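Local coordinates for sporulation inhibitor of replication protein SirA (Bacillus subtilis, PDB 4TPS) that inhibits initiation of DNA replication during sporulation, preventing overinitiation and enforcing diploidy, probably by binding domain I of DnaA, at residues A[28-40]-A[133-145]. Sequence-based numbering, arbitrary orientation.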
loop_
_atom_site.group_PDB
_atom_site.type_symbol
_atom_site.label_atom_id
_atom_site.label_comp_id
_atom_site.label_asym_id
_atom_site.label_seq_id
_atom_site.Cartn_x
_atom_site.Cartn_y
_atom_site.Cartn_z
ATOM N N GLU A 28 2.076 1.249 11.875
ATOM C CA GLU A 28 1.446 1.999 10.774
ATOM C C GLU A 28 2.335 3.119 10.207
ATOM O O GLU A 28 2.156 3.579 9.026
ATOM C CB GLU A 28 0.072 2.546 11.173
ATOM C CG GLU A 28 -0.972 1.428 11.402
ATOM C CD GLU A 28 -1.022 0.843 12.783
ATOM O OE1 GLU A 28 -0.115 1.185 13.617
ATOM O OE2 GLU A 28 -1.983 0.044 13.004
ATOM N N SER A 29 3.306 3.576 11.003
ATOM C CA SER A 29 4.279 4.550 10.477
ATOM C C SER A 29 4.997 4.039 9.232
ATOM O O SER A 29 5.335 4.799 8.363
ATOM C CB SER A 29 5.292 4.890 11.573
ATOM O OG SER A 29 6.075 3.748 11.884
ATOM N N VAL A 30 5.185 2.728 9.106
ATOM C CA VAL A 30 5.885 2.184 7.961
ATOM C C VAL A 30 5.029 2.343 6.712
ATOM O O VAL A 30 5.537 2.622 5.643
ATOM C CB VAL A 30 6.199 0.708 8.185
ATOM C CG1 VAL A 30 6.874 0.089 6.949
ATOM C CG2 VAL A 30 7.147 0.635 9.342
ATOM N N MET A 31 3.723 2.196 6.865
ATOM C CA MET A 31 2.806 2.396 5.731
ATOM C C MET A 31 2.748 3.878 5.397
ATOM O O MET A 31 2.827 4.235 4.244
ATOM C CB MET A 31 1.372 1.878 6.002
ATOM C CG MET A 31 1.256 0.379 5.846
ATOM S SD MET A 31 -0.410 -0.243 5.826
ATOM C CE MET A 31 -0.821 0.074 7.522
ATOM N N PHE A 32 2.678 4.724 6.420
ATOM C CA PHE A 32 2.734 6.150 6.179
ATOM C C PHE A 32 3.969 6.518 5.339
ATOM O O PHE A 32 3.834 7.258 4.382
ATOM C CB PHE A 32 2.753 6.908 7.507
ATOM C CG PHE A 32 2.941 8.405 7.358
ATOM C CD1 PHE A 32 1.832 9.194 7.135
ATOM C CD2 PHE A 32 4.175 9.015 7.444
ATOM C CE1 PHE A 32 1.947 10.548 6.976
ATOM C CE2 PHE A 32 4.306 10.387 7.278
ATOM C CZ PHE A 32 3.175 11.171 7.107
ATOM N N GLU A 33 5.144 5.960 5.698
ATOM C CA GLU A 33 6.367 6.282 4.974
ATOM C C GLU A 33 6.334 5.803 3.507
ATOM O O GLU A 33 6.804 6.477 2.603
ATOM C CB GLU A 33 7.595 5.737 5.714
ATOM C CG GLU A 33 7.819 6.490 7.026
ATOM C CD GLU A 33 9.089 6.085 7.765
ATOM O OE1 GLU A 33 8.970 5.654 8.931
ATOM O OE2 GLU A 33 10.195 6.222 7.189
ATOM N N LEU A 34 5.753 4.644 3.264
ATOM C CA LEU A 34 5.555 4.134 1.905
ATOM C C LEU A 34 4.681 5.076 1.055
ATOM O O LEU A 34 5.040 5.497 -0.044
ATOM C CB LEU A 34 4.957 2.768 1.921
ATOM C CG LEU A 34 4.749 2.125 0.543
ATOM C CD1 LEU A 34 6.089 1.681 -0.034
ATOM C CD2 LEU A 34 3.805 0.941 0.618
ATOM N N PHE A 35 3.548 5.426 1.600
ATOM C CA PHE A 35 2.657 6.402 0.940
ATOM C C PHE A 35 3.293 7.816 0.734
ATOM O O PHE A 35 3.169 8.418 -0.331
ATOM C CB PHE A 35 1.338 6.497 1.654
ATOM C CG PHE A 35 0.469 5.256 1.472
ATOM C CD1 PHE A 35 -0.131 4.983 0.276
ATOM C CD2 PHE A 35 0.256 4.362 2.505
ATOM C CE1 PHE A 35 -0.950 3.865 0.109
ATOM C CE2 PHE A 35 -0.523 3.229 2.338
ATOM C CZ PHE A 35 -1.138 2.990 1.132
ATOM N N GLN A 36 4.032 8.249 1.722
ATOM C CA GLN A 36 4.708 9.535 1.640
ATOM C C GLN A 36 5.803 9.467 0.539
ATOM O O GLN A 36 5.954 10.410 -0.244
ATOM C CB GLN A 36 5.273 9.940 2.976
ATOM C CG GLN A 36 5.999 11.296 2.938
ATOM C CD GLN A 36 6.477 11.711 4.294
ATOM O OE1 GLN A 36 7.399 11.107 4.889
ATOM N NE2 GLN A 36 5.842 12.744 4.815
ATOM N N ASP A 37 6.519 8.348 0.442
ATOM C CA ASP A 37 7.497 8.185 -0.634
ATOM C C ASP A 37 6.868 8.288 -2.010
ATOM O O ASP A 37 7.430 8.890 -2.905
ATOM C CB ASP A 37 8.193 6.841 -0.529
ATOM C CG ASP A 37 9.257 6.817 0.535
ATOM O OD1 ASP A 37 9.658 7.889 1.065
ATOM O OD2 ASP A 37 9.689 5.674 0.827
ATOM N N TYR A 38 5.698 7.693 -2.176
ATOM C CA TYR A 38 4.989 7.804 -3.468
ATOM C C TYR A 38 4.510 9.222 -3.802
ATOM O O TYR A 38 4.665 9.694 -4.921
ATOM C CB TYR A 38 3.803 6.861 -3.431
ATOM C CG TYR A 38 2.986 6.805 -4.671
ATOM C CD1 TYR A 38 3.554 6.371 -5.861
ATOM C CD2 TYR A 38 1.633 7.173 -4.672
ATOM C CE1 TYR A 38 2.822 6.308 -7.018
ATOM C CE2 TYR A 38 0.892 7.100 -5.834
ATOM C CZ TYR A 38 1.503 6.656 -6.995
ATOM O OH TYR A 38 0.817 6.537 -8.179
ATOM N N HIS A 39 3.947 9.896 -2.816
ATOM C CA HIS A 39 3.355 11.190 -3.046
ATOM C C HIS A 39 4.379 12.327 -3.012
ATOM O O HIS A 39 4.131 13.361 -3.629
ATOM C CB HIS A 39 2.234 11.444 -2.048
ATOM C CG HIS A 39 0.996 10.654 -2.365
ATOM N ND1 HIS A 39 0.150 10.973 -3.403
ATOM C CD2 HIS A 39 0.524 9.512 -1.857
ATOM C CE1 HIS A 39 -0.798 10.061 -3.503
ATOM N NE2 HIS A 39 -0.620 9.203 -2.532
ATOM N N TRP A 40 5.506 12.118 -2.333
ATOM C CA TRP A 40 6.429 13.252 -2.024
ATOM C C TRP A 40 7.874 13.030 -2.209
ATOM O O TRP A 40 8.509 13.845 -2.889
ATOM C CB TRP A 40 6.265 13.684 -0.579
ATOM C CG TRP A 40 5.096 14.602 -0.461
ATOM C CD1 TRP A 40 3.875 14.334 0.064
ATOM C CD2 TRP A 40 5.063 15.922 -0.941
ATOM N NE1 TRP A 40 3.062 15.449 -0.032
ATOM C CE2 TRP A 40 3.776 16.426 -0.693
ATOM C CE3 TRP A 40 6.001 16.719 -1.590
ATOM C CZ2 TRP A 40 3.404 17.692 -1.044
ATOM C CZ3 TRP A 40 5.646 17.983 -1.922
ATOM C CH2 TRP A 40 4.334 18.462 -1.689
ATOM N N LEU A 133 -7.183 4.060 5.864
ATOM C CA LEU A 133 -6.041 4.765 6.461
ATOM C C LEU A 133 -5.903 6.168 5.875
ATOM O O LEU A 133 -5.705 6.328 4.677
ATOM C CB LEU A 133 -4.792 3.964 6.164
ATOM C CG LEU A 133 -3.501 4.435 6.833
ATOM C CD1 LEU A 133 -3.565 4.160 8.361
ATOM C CD2 LEU A 133 -2.301 3.681 6.232
ATOM N N ALA A 134 -6.076 7.188 6.716
ATOM C CA ALA A 134 -6.076 8.589 6.264
ATOM C C ALA A 134 -4.742 9.204 6.708
ATOM O O ALA A 134 -4.311 9.015 7.850
ATOM C CB ALA A 134 -7.222 9.342 6.966
ATOM N N MET A 135 -4.106 9.982 5.830
ATOM C CA MET A 135 -2.793 10.476 6.110
ATOM C C MET A 135 -2.670 11.900 5.590
ATOM O O MET A 135 -2.944 12.146 4.392
ATOM C CB MET A 135 -1.798 9.639 5.322
ATOM C CG MET A 135 -1.685 8.160 5.753
ATOM S SD MET A 135 -0.889 7.092 4.527
ATOM C CE MET A 135 -2.215 6.824 3.378
ATOM N N ASP A 136 -2.218 12.805 6.471
ATOM C CA ASP A 136 -1.858 14.201 6.066
ATOM C C ASP A 136 -0.332 14.301 6.124
ATOM O O ASP A 136 0.253 14.257 7.196
ATOM C CB ASP A 136 -2.561 15.202 6.980
ATOM C CG ASP A 136 -2.316 16.655 6.546
ATOM O OD1 ASP A 136 -1.261 16.939 5.995
ATOM O OD2 ASP A 136 -3.196 17.554 6.783
ATOM N N PHE A 137 0.299 14.398 4.952
ATOM C CA PHE A 137 1.739 14.421 4.822
ATOM C C PHE A 137 2.319 15.806 5.161
ATOM O O PHE A 137 3.520 15.949 5.268
ATOM C CB PHE A 137 2.138 14.100 3.370
ATOM C CG PHE A 137 1.668 12.747 2.898
ATOM C CD1 PHE A 137 2.052 11.584 3.583
ATOM C CD2 PHE A 137 0.867 12.632 1.834
ATOM C CE1 PHE A 137 1.601 10.354 3.193
ATOM C CE2 PHE A 137 0.402 11.397 1.442
ATOM C CZ PHE A 137 0.763 10.268 2.127
ATOM N N ASN A 138 1.444 16.797 5.307
ATOM C CA ASN A 138 1.880 18.143 5.686
ATOM C C ASN A 138 2.088 18.247 7.193
ATOM O O ASN A 138 3.043 18.831 7.665
ATOM C CB ASN A 138 0.872 19.224 5.248
ATOM C CG ASN A 138 0.547 19.218 3.746
ATOM O OD1 ASN A 138 -0.534 19.701 3.309
ATOM N ND2 ASN A 138 1.493 18.797 2.948
ATOM N N SER A 139 1.153 17.703 7.957
ATOM C CA SER A 139 1.157 17.831 9.428
ATOM C C SER A 139 1.663 16.548 10.143
ATOM O O SER A 139 1.820 16.533 11.368
ATOM C CB SER A 139 -0.285 18.072 9.815
ATOM O OG SER A 139 -1.042 16.875 9.474
ATOM N N LYS A 140 1.835 15.463 9.374
ATOM C CA LYS A 140 2.288 14.141 9.930
ATOM C C LYS A 140 1.199 13.504 10.851
ATOM O O LYS A 140 1.487 12.797 11.753
ATOM C CB LYS A 140 3.662 14.249 10.643
ATOM C CG LYS A 140 4.499 12.969 10.545
ATOM C CD LYS A 140 5.958 13.152 11.054
ATOM C CE LYS A 140 6.967 12.383 10.234
ATOM N NZ LYS A 140 7.126 11.066 10.900
ATOM N N ARG A 141 -0.065 13.792 10.564
ATOM C CA ARG A 141 -1.212 13.222 11.246
ATOM C C ARG A 141 -1.720 12.070 10.408
ATOM O O ARG A 141 -1.966 12.233 9.230
ATOM C CB ARG A 141 -2.354 14.242 11.413
ATOM C CG ARG A 141 -1.991 15.404 12.288
ATOM C CD ARG A 141 -3.112 16.379 12.528
ATOM N NE ARG A 141 -4.400 15.775 12.908
ATOM C CZ ARG A 141 -5.505 15.772 12.139
ATOM N NH1 ARG A 141 -5.536 16.369 10.898
ATOM N NH2 ARG A 141 -6.618 15.182 12.616
ATOM N N TYR A 142 -1.841 10.893 10.993
ATOM C CA TYR A 142 -2.321 9.744 10.242
ATOM C C TYR A 142 -2.932 8.725 11.169
ATOM O O TYR A 142 -2.613 8.664 12.350
ATOM C CB TYR A 142 -1.221 9.103 9.388
ATOM C CG TYR A 142 -0.059 8.517 10.153
ATOM C CD1 TYR A 142 -0.076 7.206 10.617
ATOM C CD2 TYR A 142 1.002 9.321 10.542
ATOM C CE1 TYR A 142 0.987 6.708 11.366
ATOM C CE2 TYR A 142 2.029 8.840 11.293
ATOM C CZ TYR A 142 2.028 7.526 11.684
ATOM O OH TYR A 142 3.078 7.018 12.449
ATOM N N GLY A 143 -3.822 7.912 10.619
ATOM C CA GLY A 143 -4.445 6.861 11.391
ATOM C C GLY A 143 -5.601 6.205 10.693
ATOM O O GLY A 143 -6.076 6.666 9.667
ATOM N N TRP A 144 -6.111 5.136 11.306
ATOM C CA TRP A 144 -7.274 4.443 10.799
ATOM C C TRP A 144 -8.493 5.299 11.108
ATOM O O TRP A 144 -8.542 5.971 12.158
ATOM C CB TRP A 144 -7.451 3.077 11.493
ATOM C CG TRP A 144 -6.299 2.163 11.269
ATOM C CD1 TRP A 144 -5.341 1.833 12.187
ATOM C CD2 TRP A 144 -5.967 1.461 10.053
ATOM N NE1 TRP A 144 -4.450 0.957 11.614
ATOM C CE2 TRP A 144 -4.791 0.736 10.311
ATOM C CE3 TRP A 144 -6.562 1.370 8.788
ATOM C CZ2 TRP A 144 -4.175 -0.065 9.348
ATOM C CZ3 TRP A 144 -5.956 0.604 7.797
ATOM C CH2 TRP A 144 -4.778 -0.123 8.088
ATOM N N LEU A 145 -9.480 5.199 10.241
ATOM C CA LEU A 145 -10.780 5.697 10.513
ATOM C C LEU A 145 -11.540 4.611 11.284
ATOM O O LEU A 145 -12.067 3.673 10.713
ATOM C CB LEU A 145 -11.507 6.185 9.270
ATOM C CG LEU A 145 -10.735 7.207 8.441
ATOM C CD1 LEU A 145 -11.480 7.601 7.154
ATOM C CD2 LEU A 145 -10.367 8.407 9.310
#
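F32 of helix 28-39 packs onto the hairpin 133-145 in an offset stack with Y142, centroids of the two rings 4.6 Å apart and planes at 24°. F32 CB lies over the centre of the Y142 face, and CG anti to the backbone N (chi1 175°) swings the ring so that its edge meets M135 CG. Deeper, M135 bends at chi3 and lays CE over one face of F35, 3.9 Å from the ring centroid. F137, at the hairpin turn, slides past F32 obliquely, CD1 3.5 Å from F32 CE1, and rests its CZ on F35 CB. The solvent side is looser: exposed W40, just past the helix, brings CD1 to 3.7 Å from F137 CB, while the aliphatic part of exposed K140 crosses F32. A separate, polar fastening joins W144 NE1 to E28 OE2, a nearly straight hydrogen bond (3.0 Å, 170°) in the indole plane, on the anti side of the carboxylate but tilted out of its plane. N138 N closes an Asx turn on D136 OD1, S139 N adds the second bond of an Asx motif, and K140 and R141, both weakly bonded to D136 O, form a G1 beta bulge: a bulged beta-hairpin packed through an aromatic cluster against a helix.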